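Local coordinates for protein putative glutathionylspermidine synthase (PDB 3N6X) that is a putative glutathionylspermidine synthase of the circularly permuted ATP-grasp type 2 family, so it probably uses ATP to join two substrates as a ligase, at residues 100-105 against 315-320; 107-112 against 130-135; 169-174 against 232-237; 198-203 against 239-244. All blocks are in the same frame, centred on the assembly; numbering follows the deposited sequence. Where two conformers were deposited one is given.

In the fold
Two pairs of neighbouring contacts hold parts of one circularly permuted ATP-grasp family region. Interactions 1 and 2 lie 9 Å apart between centres and touch: helix 81-105 ends in interaction 1, and the chain turns directly into the 107-112 segment of interaction 2. Interactions 3 and 4, 11 Å apart between centres, share helix 232-242, whose first turns meet helix 170-183 and whose last turn meets helix 199-209. The two pairs do not touch; the centres of interactions 1 and 3 are 26 Å apart. Along the chain, interaction 1 closes a loop that encloses the other three, while the segments of interactions 3 and 4 alternate, interlocking three helices.

Interaction 1 of 4, residues 100-105 against 315-320; sequences MFLHDV and TGVADD
The Phe101 ring meets the 315-320 segment with its edge. Ala318 CB lies near the ring plane, 4.0 Å from Phe101 CD2, and the carbonyl O of Val317 lies off the same rim, 4.3 Å from Phe101 CE2. With CG anti to the backbone N (chi1 167°), the ring reaches out from helix 81-105; it also packs on Ile121 and on Met330 and Tyr334 of helix 327-335. The next residue, Leu102, carries most of the buried surface on its side. Its CD2 methyl wedges between two neighbours, 3.6 Å from Val317 CG1 and 3.7 Å from Ala318 CB. The other methyl, CD1, covers the start of the segment, 4.1 Å from Thr315 CB, and also touches Ala318 CB. The Leu102 and Val317 side chains run antiparallel past one another. The contact joins the C-terminal end of the long helix 81-105 to the short, weakly bonded helix 316-319, which follows strand 308-310 of the mixed six-stranded sheet; both belong to the ATP-grasp family region. Val317 turns CG1 between its backbone N and carbonyl carbon (chi1 71°), which brings this one methyl against Leu102 and also tip to tip with Val105, whose CG2 stands 4.2 Å from Val317 CG1. The interface between the segments is apolar and buried, and several polar groups of 315-320 have partners outside the two segments: Thr315 OG1 is hydrogen-bonded to Leu164 O, Val317 O to Thr323 OG1, and Asp319 forms a salt bridge with Arg165.

Interaction 2 of 4, residues 107-112 against 130-135; sequences HDQEII and EMFGVD
His107 NE2 donates to Asp135 OD1 over 2.9 Å, with an N-H...O angle of 139°. The bond is bent: OD1 sits 26° out of the imidazole plane, although it is itself met nearly along its C-O axis. Beside it, at the ring edge, His107 CE1 lies 3.2 Å from Val134 O. The backbone of His107 makes the other close approach: its carbonyl O comes obliquely to Phe132, 3.3 Å from CE1. Gln109 NE2 also lies obliquely to that ring, 3.9 Å from Phe132 CE1, the amide turned 66° against the ring plane. What presents these partners is a type II beta turn from Met131 to Val134, closed by Val134 N bonding to Met131 O at 3.1 Å. Gly133 takes its third position with positive phi, and the residues either side of it, Phe132 and Val134, both meet His107. A backbone hydrogen bond between Gly133 and Tyr106 ties the turn to the residue just before His107. Further out, the end of helix 81-105 positions both side chains: His107 ND1 binds His103 O while its ring stacks on that of His103, and Gln109 NE2 binds Val105 O. Gln109 itself occupies the N-cap position of helix 110-113, whose Glu110 N and Ile111 N are bonded to the Asp104 carboxylate.

Interaction 3 of 4, residues 169-174 against 232-237; sequences GVSYML and YFEHAF
The N-terminal turn of helix 170-183 is held by the carboxylate of Glu234, which reaches across from helix 232-242. Gly169, at the N-cap position, donates its backbone N-H, with Gly169 N 2.9 Å from Glu234 OE1, on the syn lone pair. Ser171 OG donates to the same oxygen at 3.1 Å, on the anti lone pair. A weak third bond comes from Ser171 N to OE1 at 3.4 Å, and Gly169 N has a weak second one to OE2. With Ser171 OG set between its backbone N and carbonyl carbon (chi1 64°), hydroxyl and amide both face the acid. An extended Glu234 chain spans the gap between the two helices; the axes of the short segments 170-174 and 232-237 are 66° apart and approach to 10.2 Å. This junction of two helices of the ATP-grasp family region is buried, and the other carboxylate oxygen, OE2, forms a salt bridge with Arg276; helix start and arginine would together be expected to stabilise the negative charge. One turn on, Phe237 adds an apolar layer: its ring edge meets Leu174 CD1, 3.7 Å from Phe237 CE2, while Ser171 CB lies obliquely to the ring, 3.7 Å from Phe237 CD2.

Interaction 4 of 4, residues 198-203 against 239-244; sequences HYPQVL and AQQMGI
Met242, a selenomethionine in the last turn of helix 232-242, lies across the first turn of helix 199-209, within the Schellman motif that ends its own helix. Its CB stands 4.3 Å from the carbonyl O of Pro200. CG comes closer, 3.3 Å from Pro200 O, and lies 3.9 Å from Pro200 CB. SE then passes the side chain of Leu203, 4.0 Å from Leu203 CD2; the chain bends at chi3, and CE lies farther from Leu203 CD2 than SE does. Met242 also packs on Leu222 of strand 220-223, so it touches both helix 199-209 and the sheet. Next to it the Pro200 ring lies alongside Gln241, both pointing the same way, with Pro200 CG 3.6 Å from Gln241 CB. The proline also touches Leu174, which extends this apolar layer to helix 170-183. The polar part of the contact is made by Gln201. Its chain folds back at chi2 (-57°), bringing NE2 to two successive carbonyls at the end of the opposing helix. Gln201 NE2 lies 3.1 Å from Met242 O and 3.4 Å from Gln241 O, the second bond being weak. Met242 O lies nearly in the plane of the Gln201 amide, yet the donor approaches from 46° above the carbonyl plane at a C=O...N angle of 105°, away from either lone pair. Immediately beyond, Gly243 turns out of the helix with positive phi, and Gly243 N and Ile244 N reach Ala239 O from opposite faces of its plane.

Interaction 1 of 4, residues 100-105 against 315-320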
loop_
_atom_site.group_PDB
_atom_site.type_symbol
_atom_site.label_atom_id
_atom_site.label_comp_id
_atom_site.label_asym_id
_atom_site.label_seq_id
_atom_site.Cartn_x
_atom_site.Cartn_y
_atom_site.Cartn_z
HETATM N N MSE A 100 -9.191 15.238 1.882
HETATM C CA MSE A 100 -9.896 16.494 1.641
HETATM C C MSE A 100 -10.561 16.492 0.251
HETATM O O MSE A 100 -11.674 16.998 0.102
HETATM C CB MSE A 100 -8.955 17.674 1.806
HETATM C CG MSE A 100 -8.515 17.860 3.241
HETATM SE SE MSE A 100 -7.246 19.278 3.436
HETATM C CE MSE A 100 -8.525 20.742 3.392
ATOM N N PHE A 101 -9.915 15.840 -0.733
ATOM C CA PHE A 101 -10.479 15.656 -2.072
ATOM C C PHE A 101 -11.763 14.832 -1.992
ATOM O O PHE A 101 -12.775 15.225 -2.570
ATOM C CB PHE A 101 -9.465 14.971 -3.012
ATOM C CG PHE A 101 -10.084 14.475 -4.296
ATOM C CD1 PHE A 101 -10.504 15.371 -5.279
ATOM C CD2 PHE A 101 -10.279 13.116 -4.513
ATOM C CE1 PHE A 101 -11.114 14.915 -6.452
ATOM C CE2 PHE A 101 -10.901 12.656 -5.681
ATOM C CZ PHE A 101 -11.303 13.559 -6.652
ATOM N N LEU A 102 -11.729 13.710 -1.224
ATOM C CA LEU A 102 -12.882 12.810 -1.037
ATOM C C LEU A 102 -14.055 13.501 -0.337
ATOM O O LEU A 102 -15.187 13.353 -0.772
ATOM C CB LEU A 102 -12.468 11.508 -0.326
ATOM C CG LEU A 102 -11.684 10.533 -1.215
ATOM C CD1 LEU A 102 -10.918 9.506 -0.377
ATOM C CD2 LEU A 102 -12.610 9.837 -2.243
ATOM N N HIS A 103 -13.781 14.323 0.676
ATOM C CA HIS A 103 -14.824 15.127 1.297
ATOM C C HIS A 103 -15.395 16.122 0.262
ATOM O O HIS A 103 -16.608 16.311 0.190
ATOM C CB HIS A 103 -14.279 15.881 2.526
ATOM C CG HIS A 103 -15.279 16.807 3.126
ATOM N ND1 HIS A 103 -16.224 16.357 4.034
ATOM C CD2 HIS A 103 -15.523 18.112 2.852
ATOM C CE1 HIS A 103 -16.988 17.405 4.311
ATOM N NE2 HIS A 103 -16.604 18.485 3.628
ATOM N N ASP A 104 -14.523 16.741 -0.539
ATOM C CA ASP A 104 -14.955 17.716 -1.541
ATOM C C ASP A 104 -15.848 17.104 -2.653
ATOM O O ASP A 104 -16.923 17.652 -2.910
ATOM C CB ASP A 104 -13.749 18.455 -2.133
ATOM C CG ASP A 104 -14.085 19.697 -2.938
ATOM O OD1 ASP A 104 -15.095 20.349 -2.626
ATOM O OD2 ASP A 104 -13.290 20.063 -3.806
ATOM N N VAL A 105 -15.439 15.939 -3.272
ATOM C CA VAL A 105 -16.248 15.306 -4.347
ATOM C C VAL A 105 -17.638 14.906 -3.927
ATOM O O VAL A 105 -18.526 14.782 -4.787
ATOM C CB VAL A 105 -15.569 14.139 -5.107
ATOM C CG1 VAL A 105 -14.551 14.645 -6.077
ATOM C CG2 VAL A 105 -14.991 13.088 -4.164
ATOM N N THR A 315 -14.137 5.488 -1.565
ATOM C CA THR A 315 -12.761 6.018 -1.613
ATOM C C THR A 315 -12.081 5.718 -2.951
ATOM O O THR A 315 -11.076 6.355 -3.280
ATOM C CB THR A 315 -11.907 5.479 -0.450
ATOM O OG1 THR A 315 -11.806 4.059 -0.569
ATOM C CG2 THR A 315 -12.454 5.875 0.913
ATOM N N GLY A 316 -12.615 4.731 -3.691
ATOM C CA GLY A 316 -12.056 4.272 -4.959
ATOM C C GLY A 316 -11.886 5.350 -6.016
ATOM O O GLY A 316 -11.049 5.212 -6.908
ATOM N N VAL A 317 -12.694 6.428 -5.938
ATOM C CA VAL A 317 -12.603 7.532 -6.880
ATOM C C VAL A 317 -11.257 8.290 -6.742
ATOM O O VAL A 317 -10.786 8.864 -7.717
ATOM C CB VAL A 317 -13.848 8.467 -6.816
ATOM C CG1 VAL A 317 -13.873 9.299 -5.529
ATOM C CG2 VAL A 317 -13.927 9.367 -8.044
ATOM N N ALA A 318 -10.615 8.227 -5.553
ATOM C CA ALA A 318 -9.345 8.929 -5.300
ATOM C C ALA A 318 -8.081 8.129 -5.701
ATOM O O ALA A 318 -7.048 8.735 -6.001
ATOM C CB ALA A 318 -9.263 9.354 -3.851
ATOM N N ASP A 319 -8.148 6.794 -5.697
ATOM C CA ASP A 319 -6.978 6.011 -6.079
ATOM C C ASP A 319 -7.116 5.324 -7.437
ATOM O O ASP A 319 -6.228 4.572 -7.831
ATOM C CB ASP A 319 -6.563 5.026 -4.972
ATOM C CG ASP A 319 -7.550 3.905 -4.730
ATOM O OD1 ASP A 319 -8.657 3.954 -5.307
ATOM O OD2 ASP A 319 -7.233 3.003 -3.929
ATOM N N ASP A 320 -8.203 5.627 -8.178
ATOM C CA ASP A 320 -8.385 5.165 -9.555
ATOM C C ASP A 320 -7.269 5.743 -10.460
ATOM O O ASP A 320 -6.849 6.886 -10.270
ATOM C CB ASP A 320 -9.756 5.594 -10.101
ATOM C CG ASP A 320 -10.033 5.041 -11.486
ATOM O OD1 ASP A 320 -10.441 3.864 -11.583
ATOM O OD2 ASP A 320 -9.758 5.756 -12.474
#

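Interaction 2 of 4, residues 107-112 against 130-135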
loop_
_atom_site.group_PDB
_atom_site.type_symbol
_atom_site.label_atom_id
_atom_site.label_comp_id
_atom_site.label_asym_id
_atom_site.label_seq_id
_atom_site.Cartn_x
_atom_site.Cartn_y
_atom_site.Cartn_z
ATOM N N HIS A 107 -19.321 16.492 -1.525
ATOM C CA HIS A 107 -19.956 17.660 -0.928
ATOM C C HIS A 107 -20.107 18.804 -1.924
ATOM O O HIS A 107 -20.869 18.652 -2.865
ATOM C CB HIS A 107 -19.289 18.067 0.412
ATOM C CG HIS A 107 -19.573 17.086 1.517
ATOM N ND1 HIS A 107 -18.764 15.970 1.728
ATOM C CD2 HIS A 107 -20.626 17.023 2.370
ATOM C CE1 HIS A 107 -19.323 15.303 2.726
ATOM N NE2 HIS A 107 -20.450 15.885 3.138
ATOM N N ASP A 108 -19.382 19.926 -1.755
ATOM C CA ASP A 108 -19.531 21.089 -2.636
ATOM C C ASP A 108 -18.804 20.999 -3.968
ATOM O O ASP A 108 -19.047 21.828 -4.847
ATOM C CB ASP A 108 -19.190 22.394 -1.901
ATOM C CG ASP A 108 -20.145 22.705 -0.742
ATOM O OD1 ASP A 108 -21.311 22.237 -0.785
ATOM O OD2 ASP A 108 -19.732 23.430 0.188
ATOM N N GLN A 109 -17.925 19.989 -4.138
ATOM C CA GLN A 109 -17.160 19.782 -5.383
ATOM C C GLN A 109 -16.452 21.060 -5.843
ATOM O O GLN A 109 -16.468 21.387 -7.029
ATOM C CB GLN A 109 -18.046 19.176 -6.487
ATOM C CG GLN A 109 -18.663 17.841 -6.065
ATOM C CD GLN A 109 -19.591 17.241 -7.089
ATOM O OE1 GLN A 109 -20.159 17.930 -7.930
ATOM N NE2 GLN A 109 -19.809 15.935 -6.998
ATOM N N GLU A 110 -15.826 21.782 -4.881
ATOM C CA GLU A 110 -15.121 23.042 -5.121
ATOM C C GLU A 110 -14.000 22.906 -6.160
ATOM O O GLU A 110 -13.801 23.825 -6.959
ATOM C CB GLU A 110 -14.561 23.633 -3.806
ATOM C CG GLU A 110 -15.621 24.118 -2.815
ATOM C CD GLU A 110 -16.606 25.190 -3.272
ATOM O OE1 GLU A 110 -16.335 25.875 -4.288
ATOM O OE2 GLU A 110 -17.639 25.367 -2.584
ATOM N N ILE A 111 -13.258 21.764 -6.140
ATOM C CA ILE A 111 -12.149 21.518 -7.073
ATOM C C ILE A 111 -12.637 21.348 -8.527
ATOM O O ILE A 111 -11.878 21.615 -9.455
ATOM C CB ILE A 111 -11.238 20.341 -6.597
ATOM C CG1 ILE A 111 -9.841 20.398 -7.296
ATOM C CG2 ILE A 111 -11.943 18.960 -6.788
ATOM C CD1 ILE A 111 -8.670 19.657 -6.582
ATOM N N ILE A 112 -13.890 20.872 -8.720
ATOM C CA ILE A 112 -14.478 20.719 -10.060
ATOM C C ILE A 112 -14.952 22.102 -10.561
ATOM O O ILE A 112 -14.624 22.491 -11.683
ATOM C CB ILE A 112 -15.607 19.644 -10.098
ATOM C CG1 ILE A 112 -15.058 18.239 -9.671
ATOM C CG2 ILE A 112 -16.244 19.581 -11.502
ATOM C CD1 ILE A 112 -16.153 17.106 -9.484
ATOM N N GLU A 130 -24.246 7.379 -3.671
ATOM C CA GLU A 130 -24.819 7.022 -2.345
ATOM C C GLU A 130 -24.101 7.760 -1.220
ATOM O O GLU A 130 -24.649 7.916 -0.119
ATOM C CB GLU A 130 -24.718 5.502 -2.097
ATOM C CG GLU A 130 -25.519 4.656 -3.085
ATOM C CD GLU A 130 -24.815 4.309 -4.383
ATOM O OE1 GLU A 130 -23.662 4.758 -4.590
ATOM O OE2 GLU A 130 -25.427 3.592 -5.203
HETATM N N MSE A 131 -22.870 8.220 -1.496
HETATM C CA MSE A 131 -22.038 8.947 -0.523
HETATM C C MSE A 131 -22.144 10.473 -0.656
HETATM O O MSE A 131 -21.602 11.191 0.177
HETATM C CB MSE A 131 -20.586 8.471 -0.623
HETATM C CG MSE A 131 -20.412 7.047 -0.108
HETATM SE SE MSE A 131 -21.039 6.880 1.778
HETATM C CE MSE A 131 -19.610 7.916 2.619
ATOM N N PHE A 132 -22.873 10.966 -1.668
ATOM C CA PHE A 132 -23.043 12.405 -1.884
ATOM C C PHE A 132 -23.865 13.034 -0.777
ATOM O O PHE A 132 -24.970 12.578 -0.489
ATOM C CB PHE A 132 -23.670 12.702 -3.272
ATOM C CG PHE A 132 -23.723 14.179 -3.597
ATOM C CD1 PHE A 132 -22.593 14.848 -4.062
ATOM C CD2 PHE A 132 -24.887 14.912 -3.394
ATOM C CE1 PHE A 132 -22.630 16.224 -4.323
ATOM C CE2 PHE A 132 -24.924 16.286 -3.656
ATOM C CZ PHE A 132 -23.792 16.935 -4.114
ATOM N N GLY A 133 -23.303 14.055 -0.138
ATOM C CA GLY A 133 -23.957 14.755 0.960
ATOM C C GLY A 133 -23.804 14.070 2.302
ATOM O O GLY A 133 -24.243 14.610 3.324
ATOM N N VAL A 134 -23.165 12.880 2.327
ATOM C CA VAL A 134 -22.979 12.121 3.570
ATOM C C VAL A 134 -21.759 12.615 4.352
ATOM O O VAL A 134 -20.643 12.622 3.824
ATOM C CB VAL A 134 -22.924 10.588 3.306
ATOM C CG1 VAL A 134 -22.718 9.805 4.609
ATOM C CG2 VAL A 134 -24.178 10.114 2.578
ATOM N N ASP A 135 -21.975 13.030 5.606
ATOM C CA ASP A 135 -20.905 13.447 6.509
ATOM C C ASP A 135 -20.334 12.224 7.220
ATOM O O ASP A 135 -21.085 11.442 7.800
ATOM C CB ASP A 135 -21.426 14.467 7.547
ATOM C CG ASP A 135 -21.909 15.793 6.958
ATOM O OD1 ASP A 135 -21.601 16.071 5.771
ATOM O OD2 ASP A 135 -22.585 16.551 7.684
#

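Interaction 3 of 4, residues 169-174 against 232-237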
loop_
_atom_site.group_PDB
_atom_site.type_symbol
_atom_site.label_atom_id
_atom_site.label_comp_id
_atom_site.label_asym_id
_atom_site.label_seq_id
_atom_site.Cartn_x
_atom_site.Cartn_y
_atom_site.Cartn_z
ATOM N N GLY A 169 -0.691 -5.661 3.454
ATOM C CA GLY A 169 0.751 -5.861 3.507
ATOM C C GLY A 169 1.377 -5.687 4.878
ATOM O O GLY A 169 2.536 -6.059 5.058
ATOM N N VAL A 170 0.622 -5.125 5.870
ATOM C CA VAL A 170 1.169 -4.904 7.217
ATOM C C VAL A 170 1.639 -6.182 7.893
ATOM O O VAL A 170 2.636 -6.143 8.621
ATOM C CB VAL A 170 0.303 -4.021 8.158
ATOM C CG1 VAL A 170 -0.214 -2.789 7.441
ATOM C CG2 VAL A 170 -0.837 -4.805 8.763
ATOM N N SER A 171 0.962 -7.332 7.620
ATOM C CA SER A 171 1.354 -8.626 8.208
ATOM C C SER A 171 2.773 -9.018 7.794
ATOM O O SER A 171 3.541 -9.467 8.636
ATOM C CB SER A 171 0.347 -9.723 7.861
ATOM O OG SER A 171 0.308 -9.972 6.465
ATOM N N TYR A 172 3.157 -8.738 6.532
ATOM C CA TYR A 172 4.520 -8.996 6.072
ATOM C C TYR A 172 5.507 -8.028 6.748
ATOM O O TYR A 172 6.591 -8.437 7.142
ATOM C CB TYR A 172 4.616 -8.887 4.550
ATOM C CG TYR A 172 3.907 -9.997 3.810
ATOM C CD1 TYR A 172 4.450 -11.276 3.743
ATOM C CD2 TYR A 172 2.733 -9.751 3.106
ATOM C CE1 TYR A 172 3.802 -12.306 3.054
ATOM C CE2 TYR A 172 2.077 -10.770 2.412
ATOM C CZ TYR A 172 2.614 -12.048 2.394
ATOM O OH TYR A 172 1.973 -13.055 1.706
HETATM N N MSE A 173 5.097 -6.773 6.953
HETATM C CA MSE A 173 5.935 -5.780 7.630
HETATM C C MSE A 173 6.208 -6.224 9.081
HETATM O O MSE A 173 7.358 -6.200 9.532
HETATM C CB MSE A 173 5.255 -4.384 7.604
HETATM C CG MSE A 173 5.964 -3.343 8.486
HETATM SE SE MSE A 173 5.040 -1.632 8.565
HETATM C CE MSE A 173 3.964 -1.934 10.129
ATOM N N LEU A 174 5.151 -6.643 9.794
ATOM C CA LEU A 174 5.268 -7.054 11.189
ATOM C C LEU A 174 6.054 -8.346 11.363
ATOM O O LEU A 174 6.961 -8.392 12.193
ATOM C CB LEU A 174 3.885 -7.131 11.861
ATOM C CG LEU A 174 3.131 -5.794 11.923
ATOM C CD1 LEU A 174 1.698 -5.990 12.376
ATOM C CD2 LEU A 174 3.848 -4.790 12.818
ATOM N N TYR A 232 -7.021 -13.333 3.796
ATOM C CA TYR A 232 -7.737 -13.767 5.001
ATOM C C TYR A 232 -6.842 -13.894 6.204
ATOM O O TYR A 232 -7.212 -13.397 7.272
ATOM C CB TYR A 232 -8.545 -15.042 4.777
ATOM C CG TYR A 232 -9.324 -15.484 6.006
ATOM C CD1 TYR A 232 -10.362 -14.708 6.515
ATOM C CD2 TYR A 232 -9.016 -16.672 6.662
ATOM C CE1 TYR A 232 -11.111 -15.129 7.612
ATOM C CE2 TYR A 232 -9.756 -17.103 7.763
ATOM C CZ TYR A 232 -10.798 -16.325 8.241
ATOM O OH TYR A 232 -11.534 -16.753 9.323
ATOM N N PHE A 233 -5.650 -14.537 6.049
ATOM C CA PHE A 233 -4.736 -14.664 7.180
ATOM C C PHE A 233 -4.401 -13.296 7.773
ATOM O O PHE A 233 -4.418 -13.160 8.994
ATOM C CB PHE A 233 -3.454 -15.453 6.831
ATOM C CG PHE A 233 -2.443 -15.438 7.960
ATOM C CD1 PHE A 233 -2.656 -16.180 9.119
ATOM C CD2 PHE A 233 -1.342 -14.585 7.918
ATOM C CE1 PHE A 233 -1.766 -16.105 10.192
ATOM C CE2 PHE A 233 -0.451 -14.515 8.993
ATOM C CZ PHE A 233 -0.671 -15.273 10.123
ATOM N N GLU A 234 -4.163 -12.268 6.921
ATOM C CA GLU A 234 -3.897 -10.917 7.408
ATOM C C GLU A 234 -5.085 -10.387 8.225
ATOM O O GLU A 234 -4.867 -9.791 9.276
ATOM C CB GLU A 234 -3.536 -9.946 6.257
ATOM C CG GLU A 234 -3.048 -8.601 6.779
ATOM C CD GLU A 234 -2.560 -7.592 5.759
ATOM O OE1 GLU A 234 -1.413 -7.743 5.277
ATOM O OE2 GLU A 234 -3.247 -6.561 5.583
ATOM N N HIS A 235 -6.338 -10.675 7.783
ATOM C CA HIS A 235 -7.546 -10.221 8.490
ATOM C C HIS A 235 -7.599 -10.840 9.893
ATOM O O HIS A 235 -7.797 -10.124 10.880
ATOM C CB HIS A 235 -8.826 -10.590 7.699
ATOM C CG HIS A 235 -8.832 -10.154 6.256
ATOM N ND1 HIS A 235 -9.840 -10.548 5.393
ATOM C CD2 HIS A 235 -7.969 -9.348 5.580
ATOM C CE1 HIS A 235 -9.549 -9.992 4.225
ATOM N NE2 HIS A 235 -8.420 -9.281 4.285
ATOM N N ALA A 236 -7.379 -12.169 9.977
ATOM C CA ALA A 236 -7.397 -12.904 11.232
ATOM C C ALA A 236 -6.237 -12.449 12.140
ATOM O O ALA A 236 -6.455 -12.174 13.330
ATOM C CB ALA A 236 -7.311 -14.410 10.960
ATOM N N PHE A 237 -5.026 -12.276 11.539
ATOM C CA PHE A 237 -3.819 -11.824 12.236
ATOM C C PHE A 237 -3.977 -10.412 12.829
ATOM O O PHE A 237 -3.754 -10.240 14.035
ATOM C CB PHE A 237 -2.578 -11.918 11.312
ATOM C CG PHE A 237 -1.323 -11.253 11.841
ATOM C CD1 PHE A 237 -0.566 -11.852 12.849
ATOM C CD2 PHE A 237 -0.894 -10.028 11.330
ATOM C CE1 PHE A 237 0.596 -11.233 13.341
ATOM C CE2 PHE A 237 0.264 -9.410 11.827
ATOM C CZ PHE A 237 1.005 -10.020 12.824
#

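Interaction 4 of 4, residues 198-203 against 239-244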
loop_
_atom_site.group_PDB
_atom_site.type_symbol
_atom_site.label_atom_id
_atom_site.label_comp_id
_atom_site.label_asym_id
_atom_site.label_seq_id
_atom_site.Cartn_x
_atom_site.Cartn_y
_atom_site.Cartn_z
ATOM N N HIS A 198 3.649 -1.987 17.448
ATOM C CA HIS A 198 2.548 -1.247 18.076
ATOM C C HIS A 198 1.487 -0.792 17.034
ATOM O O HIS A 198 0.464 -0.223 17.416
ATOM C CB HIS A 198 3.089 -0.046 18.862
ATOM C CG HIS A 198 3.877 0.922 18.027
ATOM N ND1 HIS A 198 5.043 0.538 17.374
ATOM C CD2 HIS A 198 3.658 2.234 17.790
ATOM C CE1 HIS A 198 5.489 1.622 16.765
ATOM N NE2 HIS A 198 4.686 2.667 16.979
ATOM N N TYR A 199 1.738 -1.062 15.728
ATOM C CA TYR A 199 0.834 -0.706 14.624
ATOM C C TYR A 199 -0.624 -1.116 14.901
ATOM O O TYR A 199 -1.475 -0.244 14.902
ATOM C CB TYR A 199 1.345 -1.264 13.259
ATOM C CG TYR A 199 0.360 -1.070 12.119
ATOM C CD1 TYR A 199 -0.709 -1.952 11.933
ATOM C CD2 TYR A 199 0.477 0.007 11.243
ATOM C CE1 TYR A 199 -1.650 -1.744 10.932
ATOM C CE2 TYR A 199 -0.443 0.207 10.215
ATOM C CZ TYR A 199 -1.517 -0.661 10.075
ATOM O OH TYR A 199 -2.428 -0.478 9.066
ATOM N N PRO A 200 -0.931 -2.414 15.232
ATOM C CA PRO A 200 -2.338 -2.798 15.480
ATOM C C PRO A 200 -3.054 -2.001 16.567
ATOM O O PRO A 200 -4.245 -1.710 16.425
ATOM C CB PRO A 200 -2.228 -4.277 15.845
ATOM C CG PRO A 200 -1.026 -4.732 15.133
ATOM C CD PRO A 200 -0.057 -3.604 15.251
ATOM N N GLN A 201 -2.329 -1.606 17.627
ATOM C CA GLN A 201 -2.917 -0.828 18.710
ATOM C C GLN A 201 -3.082 0.639 18.334
ATOM O O GLN A 201 -4.050 1.271 18.763
ATOM C CB GLN A 201 -2.135 -1.012 20.025
ATOM C CG GLN A 201 -2.356 -2.387 20.670
ATOM C CD GLN A 201 -3.811 -2.693 20.953
ATOM O OE1 GLN A 201 -4.548 -1.897 21.547
ATOM N NE2 GLN A 201 -4.243 -3.866 20.564
ATOM N N VAL A 202 -2.177 1.171 17.487
ATOM C CA VAL A 202 -2.317 2.530 16.933
ATOM C C VAL A 202 -3.563 2.532 16.011
ATOM O O VAL A 202 -4.403 3.417 16.117
ATOM C CB VAL A 202 -1.036 3.000 16.167
ATOM C CG1 VAL A 202 -1.287 4.326 15.423
ATOM C CG2 VAL A 202 0.162 3.124 17.116
ATOM N N LEU A 203 -3.712 1.494 15.175
ATOM C CA LEU A 203 -4.876 1.380 14.290
ATOM C C LEU A 203 -6.195 1.243 15.083
ATOM O O LEU A 203 -7.159 1.941 14.782
ATOM C CB LEU A 203 -4.699 0.211 13.286
ATOM C CG LEU A 203 -5.942 -0.151 12.432
ATOM C CD1 LEU A 203 -6.391 1.035 11.582
ATOM C CD2 LEU A 203 -5.665 -1.381 11.557
ATOM N N ALA A 239 -6.778 -8.626 13.375
ATOM C CA ALA A 239 -7.877 -8.642 14.365
ATOM C C ALA A 239 -7.406 -9.262 15.702
ATOM O O ALA A 239 -7.714 -8.735 16.780
ATOM C CB ALA A 239 -9.072 -9.421 13.815
ATOM N N GLN A 240 -6.623 -10.345 15.624
ATOM C CA GLN A 240 -6.059 -10.980 16.821
ATOM C C GLN A 240 -5.061 -10.026 17.491
ATOM O O GLN A 240 -5.169 -9.784 18.685
ATOM C CB GLN A 240 -5.405 -12.337 16.463
ATOM C CG GLN A 240 -4.996 -13.179 17.674
ATOM C CD GLN A 240 -3.589 -12.869 18.138
ATOM O OE1 GLN A 240 -2.673 -12.616 17.332
ATOM N NE2 GLN A 240 -3.387 -12.874 19.452
ATOM N N GLN A 241 -4.153 -9.402 16.695
ATOM C CA GLN A 241 -3.188 -8.408 17.205
ATOM C C GLN A 241 -3.899 -7.212 17.859
ATOM O O GLN A 241 -3.396 -6.635 18.829
ATOM C CB GLN A 241 -2.266 -7.922 16.077
ATOM C CG GLN A 241 -1.170 -8.913 15.684
ATOM C CD GLN A 241 -0.289 -9.284 16.855
ATOM O OE1 GLN A 241 0.285 -8.424 17.544
ATOM N NE2 GLN A 241 -0.213 -10.567 17.138
HETATM N N MSE A 242 -5.066 -6.853 17.337
HETATM C CA MSE A 242 -5.845 -5.737 17.863
HETATM C C MSE A 242 -6.659 -6.153 19.095
HETATM O O MSE A 242 -6.932 -5.325 19.957
HETATM C CB MSE A 242 -6.792 -5.204 16.775
HETATM C CG MSE A 242 -6.106 -4.315 15.754
HETATM SE SE MSE A 242 -7.371 -3.508 14.468
HETATM C CE MSE A 242 -7.497 -4.880 13.318
ATOM N N GLY A 243 -7.108 -7.408 19.120
ATOM C CA GLY A 243 -7.972 -7.907 20.184
ATOM C C GLY A 243 -9.435 -7.589 19.929
ATOM O O GLY A 243 -10.177 -7.278 20.859
ATOM N N ILE A 244 -9.849 -7.613 18.654
ATOM C CA ILE A 244 -11.237 -7.356 18.260
ATOM C C ILE A 244 -11.821 -8.586 17.536
ATOM O O ILE A 244 -11.065 -9.422 17.026
ATOM C CB ILE A 244 -11.380 -6.058 17.400
ATOM C CG1 ILE A 244 -10.665 -6.203 16.001
ATOM C CG2 ILE A 244 -10.915 -4.823 18.188
ATOM C CD1 ILE A 244 -10.938 -5.081 15.021
#